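Local atomic coordinates of putative peptide ABC-transport system periplasmic peptide-binding protein (Campylobacter jejuni, PDB entry 4OET), a protein that probably serves as the periplasmic solute-binding component of an ABC importer, perhaps for peptides. Residues Asn263-Lys268 against Lys305-Leu310; Val174-Asn179 against Pro190-Lys195; Ile217-Leu222 against Leu275-Ala280; His285-Ser290 against Lys442-Ala447. All coordinates share one frame; numbering follows the deposited sequence.

From the N terminus, interaction 2 comes first: a short loop between residues 179 and 190 is closed by pairing neighbouring strands of a mixed sheet. Interaction 3 then joins the loop after strand 214-217 to the turn after helix 268-275. Interaction 1 opens inside that span, at the end of helix 256-264, and closes beyond it on helix 304-313, so 1 and 3 cross. Interaction 4 crosses interaction 1 as well, running from the 285-290 loop to helix 434-450. Interactions 1 and 2 lie on opposite sides of the chain's centre, their own centres about 51 Å apart.

Interaction 1: residues Asn263-Lys268 against Lys305-Leu310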
loop_
_atom_site.group_PDB
_atom_site.type_symbol
_atom_site.label_atom_id
_atom_site.label_comp_id
_atom_site.label_asym_id
_atom_site.label_seq_id
_atom_site.Cartn_x
_atom_site.Cartn_y
_atom_site.Cartn_z
ATOM N N ASN A 263 -19.788 -3.365 -14.020
ATOM C CA ASN A 263 -18.524 -4.054 -14.266
ATOM C C ASN A 263 -18.365 -4.468 -15.730
ATOM O O ASN A 263 -17.305 -4.270 -16.327
ATOM C CB ASN A 263 -18.396 -5.277 -13.356
ATOM C CG ASN A 263 -17.687 -4.960 -12.051
ATOM O OD1 ASN A 263 -16.454 -4.922 -11.994
ATOM N ND2 ASN A 263 -18.461 -4.736 -10.995
ATOM N N TYR A 264 -19.428 -5.020 -16.304
ATOM C CA TYR A 264 -19.426 -5.468 -17.690
ATOM C C TYR A 264 -19.302 -4.287 -18.658
ATOM O O TYR A 264 -18.893 -4.446 -19.810
ATOM C CB TYR A 264 -20.704 -6.257 -17.990
ATOM C CG TYR A 264 -20.703 -7.693 -17.505
ATOM C CD1 TYR A 264 -19.743 -8.596 -17.943
ATOM C CD2 TYR A 264 -21.675 -8.148 -16.624
ATOM C CE1 TYR A 264 -19.743 -9.910 -17.515
ATOM C CE2 TYR A 264 -21.690 -9.460 -16.190
ATOM C CZ TYR A 264 -20.720 -10.340 -16.642
ATOM O OH TYR A 264 -20.721 -11.648 -16.215
ATOM N N ALA A 265 -19.696 -3.110 -18.188
ATOM C CA ALA A 265 -19.740 -1.916 -19.025
ATOM C C ALA A 265 -18.367 -1.302 -19.253
ATOM O O ALA A 265 -18.210 -0.437 -20.112
ATOM C CB ALA A 265 -20.666 -0.883 -18.405
ATOM N N VAL A 266 -17.372 -1.745 -18.494
ATOM C CA VAL A 266 -16.082 -1.076 -18.523
ATOM C C VAL A 266 -15.055 -1.833 -19.350
ATOM O O VAL A 266 -14.745 -2.991 -19.066
ATOM C CB VAL A 266 -15.523 -0.905 -17.101
ATOM C CG1 VAL A 266 -14.197 -0.158 -17.144
ATOM C CG2 VAL A 266 -16.528 -0.175 -16.230
ATOM N N ASP A 267 -14.511 -1.170 -20.365
ATOM C CA ASP A 267 -13.444 -1.763 -21.162
ATOM C C ASP A 267 -12.094 -1.486 -20.503
ATOM O O ASP A 267 -11.335 -0.597 -20.914
ATOM C CB ASP A 267 -13.491 -1.231 -22.597
ATOM C CG ASP A 267 -12.430 -1.851 -23.493
ATOM O OD1 ASP A 267 -11.752 -2.820 -23.075
ATOM O OD2 ASP A 267 -12.295 -1.376 -24.644
ATOM N N LYS A 268 -11.794 -2.314 -19.507
ATOM C CA LYS A 268 -10.599 -2.182 -18.685
ATOM C C LYS A 268 -9.331 -2.339 -19.512
ATOM O O LYS A 268 -8.305 -1.700 -19.235
ATOM C CB LYS A 268 -10.613 -3.228 -17.574
ATOM C CG LYS A 268 -11.723 -3.064 -16.531
ATOM C CD LYS A 268 -11.713 -4.260 -15.566
ATOM C CE LYS A 268 -13.102 -4.614 -15.055
ATOM N NZ LYS A 268 -13.054 -5.702 -14.028
ATOM N N LYS A 305 -23.333 -5.469 -24.024
ATOM C CA LYS A 305 -24.638 -6.088 -24.214
ATOM C C LYS A 305 -25.096 -6.873 -22.984
ATOM O O LYS A 305 -26.256 -6.766 -22.574
ATOM C CB LYS A 305 -24.637 -6.998 -25.437
ATOM C CG LYS A 305 -25.957 -7.730 -25.631
ATOM C CD LYS A 305 -27.101 -6.783 -25.978
ATOM C CE LYS A 305 -28.269 -7.540 -26.590
ATOM N NZ LYS A 305 -28.585 -8.776 -25.821
ATOM N N LYS A 306 -24.189 -7.653 -22.401
ATOM C CA LYS A 306 -24.481 -8.377 -21.167
ATOM C C LYS A 306 -24.895 -7.407 -20.075
ATOM O O LYS A 306 -25.833 -7.669 -19.319
ATOM C CB LYS A 306 -23.266 -9.198 -20.724
ATOM C CG LYS A 306 -23.395 -9.870 -19.361
ATOM C CD LYS A 306 -24.257 -11.123 -19.431
ATOM C CE LYS A 306 -24.453 -11.754 -18.057
ATOM N NZ LYS A 306 -25.488 -12.828 -18.096
ATOM N N ALA A 307 -24.212 -6.267 -20.026
ATOM C CA ALA A 307 -24.501 -5.234 -19.039
ATOM C C ALA A 307 -25.921 -4.734 -19.188
ATOM O O ALA A 307 -26.661 -4.612 -18.203
ATOM C CB ALA A 307 -23.526 -4.083 -19.172
ATOM N N GLU A 308 -26.303 -4.462 -20.430
ATOM C CA GLU A 308 -27.639 -3.965 -20.708
ATOM C C GLU A 308 -28.689 -5.034 -20.446
ATOM O O GLU A 308 -29.755 -4.738 -19.895
ATOM C CB GLU A 308 -27.723 -3.468 -22.149
ATOM C CG GLU A 308 -27.021 -2.141 -22.354
ATOM C CD GLU A 308 -27.142 -1.629 -23.767
ATOM O OE1 GLU A 308 -26.238 -0.891 -24.207
ATOM O OE2 GLU A 308 -28.161 -1.927 -24.422
ATOM N N ASP A 309 -28.364 -6.277 -20.792
ATOM C CA ASP A 309 -29.265 -7.390 -20.538
ATOM C C ASP A 309 -29.524 -7.509 -19.045
ATOM O O ASP A 309 -30.645 -7.775 -18.618
ATOM C CB ASP A 309 -28.690 -8.698 -21.088
ATOM C CG ASP A 309 -28.737 -8.772 -22.612
ATOM O OD1 ASP A 309 -29.450 -7.954 -23.238
ATOM O OD2 ASP A 309 -28.056 -9.652 -23.185
ATOM N N LEU A 310 -28.487 -7.276 -18.251
ATOM C CA LEU A 310 -28.613 -7.328 -16.801
ATOM C C LEU A 310 -29.539 -6.225 -16.318
ATOM O O LEU A 310 -30.382 -6.452 -15.447
ATOM C CB LEU A 310 -27.240 -7.197 -16.136
ATOM C CG LEU A 310 -26.530 -8.511 -15.779
ATOM C CD1 LEU A 310 -25.038 -8.303 -15.578
ATOM C CD2 LEU A 310 -27.150 -9.145 -14.540
#
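Tyr264 and Lys306 form a CH-pi contact, a good example of a lysine contributing its carbon chain to a helix interface. Lys306 CG sits over the centre of the phenol ring, 3.6 Å from the centroid of Tyr264 and 12° off the ring normal. The placement follows from the lysine torsions: CG lies anti to the backbone N (chi1 173°), and a bend at chi2 (78°) turns the rest of the chain so that CE stays on the same face, just past the ring's rim near Tyr264 CE2.

Apolar packing supplies the remainder. Leu310 CD1 meets the ring at its edge, near the plane, 3.5 Å from Tyr264 CD2, the two side chains meeting roughly at right angles. At the root of the tyrosine, its CB lies 3.8 Å from Ala307 CB, and the same alanine methyl is 4.4 Å from Ala265 CB. The small alanine lets the backbones come close, with the CA atoms of Tyr264 and Ala307 5.3 Å apart.

Within helix 304-313, Lys305 NZ bridges both carboxylate oxygens of Asp309 through their syn lone pairs. Tyr300 adds an edge-to-face ring contact to Tyr264. The arrangement is plain helix-helix packing, joining the end of helix 256-264 to helix 304-313 through an aromatic residue and an alanine.

Interaction 2: residues Val174-Asn179 against Pro190-Lys195; sequences VEFKAN and PRLIIK
Strands 174-178 and 191-195 run antiparallel, their axes 4.6 Å apart at closest approach with an angle of 157° between directions, and hydrogen-bonded pairs Val174-Ile194 and Phe176-Leu192 alternate with the non-hydrogen-bonded pairs Glu175-Ile193 and Lys177-Arg191. Val174 and Ile194 exchange bonds in both directions. Phe176 and Leu192 also exchange bonds, the one from Leu192 N to Phe176 O being the longer at 3.2 Å. Ala178 N continues the ladder to Pro190 O.

On one face, Phe176 and Leu192 lie side by side, CB to CB 3.9 Å, while Phe176 CE1 touches Ile194 CG1 at 3.9 Å. These strands are the inner pair of a mixed four-stranded sheet flanked by strands 6-11 and 163-169. Leu32 and Val33 of helix 30-33 cover this apolar face, and the side chain of Phe176 is about 9 Å from that of Asn31, which binds magnesium.

On the other face, Glu175 and Arg191 form a salt bridge between extended chains. Arg191 NE donates to Glu175 OE2 at 2.9 Å, with the oxygen at the guanidinium edge and in its plane; the carboxylate plane is turned 71° from it, and OE2 is met from above its own plane. Ile193 CD1 lies on one face of the Arg191 guanidinium, 3.6 Å above it toward the rim, and Arg191 NH1 has a further partner in Thr6 OG1.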
loop_
_atom_site.group_PDB
_atom_site.type_symbol
_atom_site.label_atom_id
_atom_site.label_comp_id
_atom_site.label_asym_id
_atom_site.label_seq_id
_atom_site.Cartn_x
_atom_site.Cartn_y
_atom_site.Cartn_z
ATOM N N VAL A 174 16.059 15.464 2.728
ATOM C CA VAL A 174 16.656 14.970 3.952
ATOM C C VAL A 174 18.008 14.389 3.572
ATOM O O VAL A 174 18.118 13.642 2.594
ATOM C CB VAL A 174 15.797 13.900 4.650
ATOM C CG1 VAL A 174 16.421 13.532 5.983
ATOM C CG2 VAL A 174 14.373 14.406 4.855
ATOM N N GLU A 175 19.040 14.749 4.326
ATOM C CA GLU A 175 20.371 14.228 4.065
ATOM C C GLU A 175 20.681 13.095 5.021
ATOM O O GLU A 175 20.360 13.155 6.207
ATOM C CB GLU A 175 21.440 15.321 4.197
ATOM C CG GLU A 175 22.853 14.812 3.913
ATOM C CD GLU A 175 23.849 15.913 3.620
ATOM O OE1 GLU A 175 23.442 17.098 3.547
ATOM O OE2 GLU A 175 25.051 15.588 3.481
ATOM N N PHE A 176 21.331 12.067 4.494
ATOM C CA PHE A 176 21.699 10.909 5.286
ATOM C C PHE A 176 23.179 10.595 5.136
ATOM O O PHE A 176 23.825 11.025 4.178
ATOM C CB PHE A 176 20.869 9.696 4.875
ATOM C CG PHE A 176 19.394 9.870 5.085
ATOM C CD1 PHE A 176 18.587 10.405 4.090
ATOM C CD2 PHE A 176 18.813 9.495 6.287
ATOM C CE1 PHE A 176 17.225 10.554 4.291
ATOM C CE2 PHE A 176 17.456 9.643 6.492
ATOM C CZ PHE A 176 16.662 10.170 5.496
ATOM N N LYS A 177 23.708 9.860 6.107
ATOM C CA LYS A 177 25.070 9.354 6.058
ATOM C C LYS A 177 25.003 7.855 6.272
ATOM O O LYS A 177 24.213 7.383 7.093
ATOM C CB LYS A 177 25.951 10.009 7.120
ATOM C CG LYS A 177 27.431 9.889 6.854
ATOM C CD LYS A 177 28.224 9.854 8.155
ATOM C CE LYS A 177 28.022 11.119 8.968
ATOM N NZ LYS A 177 28.954 11.169 10.129
ATOM N N ALA A 178 25.838 7.112 5.552
ATOM C CA ALA A 178 25.837 5.661 5.662
ATOM C C ALA A 178 26.108 5.198 7.092
ATOM O O ALA A 178 27.058 5.652 7.747
ATOM C CB ALA A 178 26.867 5.063 4.714
ATOM N N ASN A 179 25.277 4.285 7.576
ATOM C CA ASN A 179 25.527 3.660 8.867
ATOM C C ASN A 179 26.692 2.694 8.689
ATOM O O ASN A 179 26.559 1.651 8.050
ATOM C CB ASN A 179 24.264 2.961 9.378
ATOM C CG ASN A 179 24.497 2.174 10.651
ATOM O OD1 ASN A 179 25.486 2.377 11.355
ATOM N ND2 ASN A 179 23.558 1.288 10.971
ATOM N N PRO A 190 28.080 6.412 0.605
ATOM C CA PRO A 190 28.239 7.130 1.876
ATOM C C PRO A 190 27.217 8.236 2.101
ATOM O O PRO A 190 26.781 8.451 3.238
ATOM C CB PRO A 190 29.647 7.735 1.770
ATOM C CG PRO A 190 30.326 6.979 0.665
ATOM C CD PRO A 190 29.232 6.613 -0.287
ATOM N N ARG A 191 26.859 8.939 1.031
ATOM C CA ARG A 191 25.983 10.096 1.148
ATOM C C ARG A 191 24.649 9.874 0.409
ATOM O O ARG A 191 24.623 9.553 -0.780
ATOM C CB ARG A 191 26.711 11.343 0.626
ATOM C CG ARG A 191 26.050 12.669 0.970
ATOM C CD ARG A 191 27.048 13.832 0.864
ATOM N NE ARG A 191 26.383 15.132 0.964
ATOM C CZ ARG A 191 26.142 15.937 -0.070
ATOM N NH1 ARG A 191 26.522 15.585 -1.291
ATOM N NH2 ARG A 191 25.525 17.098 0.118
ATOM N N LEU A 192 23.547 10.055 1.131
ATOM C CA LEU A 192 22.209 9.883 0.575
ATOM C C LEU A 192 21.382 11.142 0.794
ATOM O O LEU A 192 21.301 11.652 1.915
ATOM C CB LEU A 192 21.494 8.683 1.212
ATOM C CG LEU A 192 20.038 8.450 0.782
ATOM C CD1 LEU A 192 19.935 8.216 -0.715
ATOM C CD2 LEU A 192 19.438 7.284 1.546
ATOM N N ILE A 193 20.814 11.667 -0.286
ATOM C CA ILE A 193 19.861 12.766 -0.191
ATOM C C ILE A 193 18.510 12.325 -0.733
ATOM O O ILE A 193 18.424 11.821 -1.852
ATOM C CB ILE A 193 20.336 14.012 -0.960
ATOM C CG1 ILE A 193 21.511 14.670 -0.229
ATOM C CG2 ILE A 193 19.205 15.017 -1.103
ATOM C CD1 ILE A 193 22.593 15.192 -1.154
ATOM N N ILE A 194 17.461 12.482 0.069
ATOM C CA ILE A 194 16.106 12.220 -0.410
ATOM C C ILE A 194 15.439 13.556 -0.666
ATOM O O ILE A 194 15.183 14.326 0.256
ATOM C CB ILE A 194 15.274 11.390 0.579
ATOM C CG1 ILE A 194 15.854 9.976 0.682
ATOM C CG2 ILE A 194 13.823 11.335 0.137
ATOM C CD1 ILE A 194 15.836 9.221 -0.626
ATOM N N LYS A 195 15.199 13.835 -1.937
ATOM C CA LYS A 195 14.669 15.117 -2.362
ATOM C C LYS A 195 13.149 15.037 -2.524
ATOM O O LYS A 195 12.630 14.115 -3.155
ATOM C CB LYS A 195 15.343 15.531 -3.673
ATOM C CG LYS A 195 15.332 17.008 -3.980
ATOM C CD LYS A 195 16.331 17.303 -5.089
ATOM C CE LYS A 195 16.392 18.779 -5.441
ATOM N NZ LYS A 195 17.463 19.036 -6.451
#

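Interaction 3: residues Ile217-Leu222 against Leu275-Ala280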
loop_
_atom_site.group_PDB
_atom_site.type_symbol
_atom_site.label_atom_id
_atom_site.label_comp_id
_atom_site.label_asym_id
_atom_site.label_seq_id
_atom_site.Cartn_x
_atom_site.Cartn_y
_atom_site.Cartn_z
ATOM N N ILE A 217 9.037 7.887 -12.286
ATOM C CA ILE A 217 8.601 8.820 -13.304
ATOM C C ILE A 217 7.278 8.343 -13.857
ATOM O O ILE A 217 7.125 7.165 -14.171
ATOM C CB ILE A 217 9.620 8.934 -14.455
ATOM C CG1 ILE A 217 10.979 9.416 -13.935
ATOM C CG2 ILE A 217 9.100 9.886 -15.523
ATOM C CD1 ILE A 217 10.990 10.862 -13.494
ATOM N N ASP A 218 6.319 9.254 -13.955
ATOM C CA ASP A 218 5.019 8.921 -14.508
ATOM C C ASP A 218 5.157 8.380 -15.926
ATOM O O ASP A 218 5.970 8.870 -16.715
ATOM C CB ASP A 218 4.102 10.144 -14.482
ATOM C CG ASP A 218 2.679 9.811 -14.877
ATOM O OD1 ASP A 218 1.855 9.539 -13.972
ATOM O OD2 ASP A 218 2.391 9.790 -16.096
ATOM N N VAL A 219 4.341 7.378 -16.236
ATOM C CA VAL A 219 4.386 6.681 -17.517
ATOM C C VAL A 219 4.275 7.632 -18.704
ATOM O O VAL A 219 4.865 7.397 -19.758
ATOM C CB VAL A 219 3.256 5.637 -17.604
ATOM C CG1 VAL A 219 3.440 4.751 -18.815
ATOM C CG2 VAL A 219 3.238 4.798 -16.346
ATOM N N SER A 220 3.542 8.722 -18.515
ATOM C CA SER A 220 3.347 9.705 -19.576
ATOM C C SER A 220 4.643 10.404 -19.988
ATOM O O SER A 220 4.761 10.903 -21.105
ATOM C CB SER A 220 2.321 10.747 -19.131
ATOM O OG SER A 220 2.803 11.472 -18.015
ATOM N N LEU A 221 5.608 10.445 -19.078
ATOM C CA LEU A 221 6.857 11.150 -19.317
ATOM C C LEU A 221 7.985 10.228 -19.758
ATOM O O LEU A 221 9.084 10.703 -20.035
ATOM C CB LEU A 221 7.283 11.900 -18.053
ATOM C CG LEU A 221 6.340 12.991 -17.543
ATOM C CD1 LEU A 221 6.692 13.383 -16.122
ATOM C CD2 LEU A 221 6.434 14.204 -18.454
ATOM N N LEU A 222 7.719 8.923 -19.836
ATOM C CA LEU A 222 8.794 7.946 -20.050
ATOM C C LEU A 222 9.552 8.109 -21.365
ATOM O O LEU A 222 10.732 7.768 -21.436
ATOM C CB LEU A 222 8.251 6.519 -19.950
ATOM C CG LEU A 222 8.049 6.026 -18.515
ATOM C CD1 LEU A 222 7.593 4.574 -18.485
ATOM C CD2 LEU A 222 9.354 6.178 -17.748
ATOM N N LEU A 275 -4.987 4.749 -21.453
ATOM C CA LEU A 275 -4.753 5.682 -20.365
ATOM C C LEU A 275 -3.414 5.407 -19.714
ATOM O O LEU A 275 -2.674 6.336 -19.386
ATOM C CB LEU A 275 -5.859 5.597 -19.313
ATOM C CG LEU A 275 -5.670 6.580 -18.150
ATOM C CD1 LEU A 275 -5.720 8.016 -18.663
ATOM C CD2 LEU A 275 -6.711 6.356 -17.061
ATOM N N LEU A 276 -3.112 4.124 -19.529
ATOM C CA LEU A 276 -1.970 3.724 -18.726
ATOM C C LEU A 276 -0.784 3.216 -19.574
ATOM O O LEU A 276 0.258 2.836 -19.036
ATOM C CB LEU A 276 -2.427 2.666 -17.730
ATOM C CG LEU A 276 -3.245 3.309 -16.603
ATOM C CD1 LEU A 276 -4.139 2.278 -15.909
ATOM C CD2 LEU A 276 -2.357 4.054 -15.602
ATOM N N HIS A 277 -0.952 3.225 -20.894
ATOM C CA HIS A 277 0.123 2.899 -21.826
ATOM C C HIS A 277 0.732 1.522 -21.572
ATOM O O HIS A 277 1.961 1.352 -21.587
ATOM C CB HIS A 277 1.195 3.980 -21.737
ATOM C CG HIS A 277 0.673 5.349 -22.032
ATOM N ND1 HIS A 277 0.561 5.852 -23.312
ATOM C CD2 HIS A 277 0.197 6.311 -21.206
ATOM C CE1 HIS A 277 0.054 7.071 -23.259
ATOM N NE2 HIS A 277 -0.176 7.373 -21.991
ATOM N N ASP A 278 -0.142 0.559 -21.284
ATOM C CA ASP A 278 0.235 -0.839 -21.054
ATOM C C ASP A 278 1.196 -0.982 -19.875
ATOM O O ASP A 278 1.788 -2.047 -19.684
ATOM C CB ASP A 278 0.882 -1.451 -22.307
ATOM C CG ASP A 278 -0.102 -1.644 -23.443
ATOM O OD1 ASP A 278 0.200 -1.168 -24.557
ATOM O OD2 ASP A 278 -1.162 -2.275 -23.244
ATOM N N TYR A 279 1.341 0.080 -19.083
ATOM C CA TYR A 279 2.203 0.056 -17.901
ATOM C C TYR A 279 1.391 -0.308 -16.666
ATOM O O TYR A 279 1.496 0.329 -15.617
ATOM C CB TYR A 279 2.889 1.408 -17.701
ATOM C CG TYR A 279 4.389 1.306 -17.515
ATOM C CD1 TYR A 279 4.945 1.292 -16.249
ATOM C CD2 TYR A 279 5.242 1.212 -18.607
ATOM C CE1 TYR A 279 6.309 1.197 -16.067
ATOM C CE2 TYR A 279 6.619 1.114 -18.435
ATOM C CZ TYR A 279 7.141 1.108 -17.158
ATOM O OH TYR A 279 8.497 1.011 -16.954
ATOM N N ALA A 280 0.573 -1.342 -16.816
ATOM C CA ALA A 280 -0.405 -1.733 -15.811
ATOM C C ALA A 280 -1.102 -2.993 -16.293
ATOM O O ALA A 280 -0.905 -3.424 -17.438
ATOM C CB ALA A 280 -1.423 -0.612 -15.558
#
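Val219 presses both its methyls against Tyr279, joining a 3-10 segment (219-221) to a type I' beta turn (Leu276 to Tyr279), a small case of two loops held together by van der Waals and CH-pi contacts. The turn follows helix 268-275, with His277 and Asp278 at its two central positions, both at positive phi.

Val219 is oriented by its first torsion. CG1 lies opposite the backbone N (chi1 -170°) and packs against the turn, coming within 3.6 Å of Tyr279 CB and also touching His277 CB and the carbonyl oxygen Leu276 O. Its other methyl, CG2, lies 3.7 Å from Tyr279 CB and also near the ring atoms CG and CD1, so the valine straddles the base of the tyrosine.

Tyr279 itself holds an unusual first torsion, -129°, away from the common staggered values. In this pose the ring presents a face to Leu222, whose side chain approaches from the opposite direction. Leu222 CD1 lies over that face, making a CH-pi contact 4.0 Å from the Tyr279 ring centroid and 28° off the normal, displaced toward CE2 and CZ. The same tyrosine takes part in a cation-pi contact with Arg235, and both Leu222 and Tyr279 also touch Ala463 of strand 454-467.

Just before the 3-10 segment, Asp218 makes an Asx turn: its OD2 accepts from Ser220 N and, at 2.6 Å, from Ser220 OG, the two donors arriving from opposite faces of the carboxylate plane.

Interaction 4: residues His285-Ser290 against Lys442-Ala447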
loop_
_atom_site.group_PDB
_atom_site.type_symbol
_atom_site.label_atom_id
_atom_site.label_comp_id
_atom_site.label_asym_id
_atom_site.label_seq_id
_atom_site.Cartn_x
_atom_site.Cartn_y
_atom_site.Cartn_z
ATOM N N HIS A 285 -9.454 -8.645 -8.802
ATOM C CA HIS A 285 -9.610 -8.854 -7.368
ATOM C C HIS A 285 -8.375 -8.326 -6.615
ATOM O O HIS A 285 -7.358 -8.025 -7.237
ATOM C CB HIS A 285 -9.899 -10.341 -7.082
ATOM C CG HIS A 285 -8.724 -11.251 -7.247
ATOM N ND1 HIS A 285 -7.647 -11.244 -6.383
ATOM C CD2 HIS A 285 -8.480 -12.232 -8.147
ATOM C CE1 HIS A 285 -6.781 -12.166 -6.761
ATOM N NE2 HIS A 285 -7.263 -12.783 -7.827
ATOM N N PRO A 286 -8.467 -8.183 -5.279
ATOM C CA PRO A 286 -7.401 -7.411 -4.618
ATOM C C PRO A 286 -6.141 -8.189 -4.215
ATOM O O PRO A 286 -5.290 -7.612 -3.529
ATOM C CB PRO A 286 -8.091 -6.870 -3.362
ATOM C CG PRO A 286 -9.195 -7.864 -3.062
ATOM C CD PRO A 286 -9.532 -8.586 -4.339
ATOM N N LEU A 287 -5.999 -9.444 -4.626
ATOM C CA LEU A 287 -4.810 -10.212 -4.241
ATOM C C LEU A 287 -4.013 -10.747 -5.421
ATOM O O LEU A 287 -3.451 -11.837 -5.338
ATOM C CB LEU A 287 -5.188 -11.396 -3.344
ATOM C CG LEU A 287 -5.793 -11.186 -1.957
ATOM C CD1 LEU A 287 -5.073 -10.059 -1.227
ATOM C CD2 LEU A 287 -7.258 -10.910 -2.062
ATOM N N GLU A 288 -3.951 -9.995 -6.513
ATOM C CA GLU A 288 -3.324 -10.513 -7.736
ATOM C C GLU A 288 -1.795 -10.395 -7.728
ATOM O O GLU A 288 -1.135 -10.704 -8.723
ATOM C CB GLU A 288 -3.918 -9.816 -8.958
ATOM C CG GLU A 288 -5.378 -10.215 -9.164
ATOM C CD GLU A 288 -5.952 -9.748 -10.476
ATOM O OE1 GLU A 288 -6.759 -8.794 -10.449
ATOM O OE2 GLU A 288 -5.610 -10.335 -11.526
ATOM N N ARG A 289 -1.240 -9.919 -6.619
ATOM C CA ARG A 289 0.207 -9.978 -6.403
ATOM C C ARG A 289 0.544 -10.885 -5.215
ATOM O O ARG A 289 1.692 -10.941 -4.776
ATOM C CB ARG A 289 0.786 -8.580 -6.168
ATOM C CG ARG A 289 0.582 -7.628 -7.330
ATOM C CD ARG A 289 1.418 -8.040 -8.516
ATOM N NE ARG A 289 1.204 -7.156 -9.659
ATOM C CZ ARG A 289 0.516 -7.489 -10.745
ATOM N NH1 ARG A 289 -0.023 -8.698 -10.843
ATOM N NH2 ARG A 289 0.381 -6.617 -11.735
ATOM N N SER A 290 -0.469 -11.551 -4.665
ATOM C CA SER A 290 -0.263 -12.395 -3.490
ATOM C C SER A 290 -0.249 -13.880 -3.817
ATOM O O SER A 290 -0.845 -14.318 -4.803
ATOM C CB SER A 290 -1.339 -12.118 -2.441
ATOM O OG SER A 290 -1.194 -12.983 -1.329
ATOM N N LYS A 442 -9.437 -18.082 -1.669
ATOM C CA LYS A 442 -10.148 -18.438 -2.897
ATOM C C LYS A 442 -11.658 -18.245 -2.706
ATOM O O LYS A 442 -12.342 -17.680 -3.573
ATOM C CB LYS A 442 -9.829 -19.875 -3.320
ATOM C CG LYS A 442 -10.761 -20.411 -4.394
ATOM C CD LYS A 442 -10.241 -21.698 -5.009
ATOM C CE LYS A 442 -11.380 -22.487 -5.632
ATOM N NZ LYS A 442 -12.121 -21.692 -6.661
ATOM N N ASP A 443 -12.171 -18.698 -1.563
ATOM C CA ASP A 443 -13.577 -18.475 -1.241
ATOM C C ASP A 443 -13.879 -16.982 -1.202
ATOM O O ASP A 443 -14.916 -16.535 -1.693
ATOM C CB ASP A 443 -13.940 -19.106 0.097
ATOM C CG ASP A 443 -13.952 -20.618 0.045
ATOM O OD1 ASP A 443 -14.051 -21.175 -1.073
ATOM O OD2 ASP A 443 -13.871 -21.241 1.130
ATOM N N PHE A 444 -12.929 -16.211 -0.677
ATOM C CA PHE A 444 -13.050 -14.757 -0.615
ATOM C C PHE A 444 -13.137 -14.168 -2.017
ATOM O O PHE A 444 -14.050 -13.397 -2.328
ATOM C CB PHE A 444 -11.851 -14.171 0.143
ATOM C CG PHE A 444 -11.675 -12.676 -0.014
ATOM C CD1 PHE A 444 -12.653 -11.793 0.416
ATOM C CD2 PHE A 444 -10.500 -12.157 -0.539
ATOM C CE1 PHE A 444 -12.476 -10.416 0.299
ATOM C CE2 PHE A 444 -10.320 -10.787 -0.659
ATOM C CZ PHE A 444 -11.304 -9.914 -0.245
ATOM N N ILE A 445 -12.195 -14.565 -2.864
ATOM C CA ILE A 445 -12.160 -14.091 -4.235
ATOM C C ILE A 445 -13.431 -14.496 -4.987
ATOM O O ILE A 445 -14.020 -13.685 -5.707
ATOM C CB ILE A 445 -10.898 -14.616 -4.959
ATOM C CG1 ILE A 445 -9.649 -13.933 -4.383
ATOM C CG2 ILE A 445 -10.976 -14.362 -6.445
ATOM C CD1 ILE A 445 -8.358 -14.716 -4.594
ATOM N N ASP A 446 -13.867 -15.738 -4.802
ATOM C CA ASP A 446 -15.080 -16.210 -5.458
ATOM C C ASP A 446 -16.283 -15.411 -4.977
ATOM O O ASP A 446 -17.147 -15.035 -5.777
ATOM C CB ASP A 446 -15.301 -17.703 -5.197
ATOM C CG ASP A 446 -14.326 -18.583 -5.973
ATOM O OD1 ASP A 446 -13.769 -18.104 -6.985
ATOM O OD2 ASP A 446 -14.118 -19.751 -5.567
ATOM N N ALA A 447 -16.323 -15.133 -3.676
ATOM C CA ALA A 447 -17.430 -14.379 -3.087
ATOM C C ALA A 447 -17.471 -12.952 -3.617
ATOM O O ALA A 447 -18.556 -12.394 -3.813
ATOM C CB ALA A 447 -17.329 -14.375 -1.570
#
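The imidazole of His285 is sandwiched: Ile445 CD1 lies over one face, 3.9 Å from the ring centroid, and Glu288 CG covers the other, 3.4 Å above the plane and offset toward the rim, while Pro286 CD sits at the edge in the plane. The second flat group, the ring of Phe444, is met at its edge by Leu287 CD2, 3.4 Å from CE2, the two side chains crossing at about a right angle. Pro286 CG approaches the same Phe444 CE2 obliquely, at 3.9 Å.

His285 reaches its slot with CG set between backbone N and carbonyl carbon (chi1 73°), folding the ring back over its own loop. There Leu287 N donates to His285 ND1 at 3.0 Å, 18° off the ring plane, and NE2 is bonded to Asn293 OD1, so both ring nitrogens have partners and the rotation of the imidazole is fixed. Ile445 lays its branches along the ring, CG2 at 3.7 Å from His285 CD2 and CD1 nearer CE1.

This is a loop-on-helix packing: the loop after strand 280-282, which makes a type I turn from Leu287 to Ser290, rests on helix 434-450. Tyr459 of strand 454-467 ties down the loop backbone through its hydroxyl, bonded to His285 O and Glu288 N. Phe444 also touches Val421 and Leu425 of helix 419-428. Glu288 OE1 accepts from His285 N at 3.2 Å, from above the carboxylate plane.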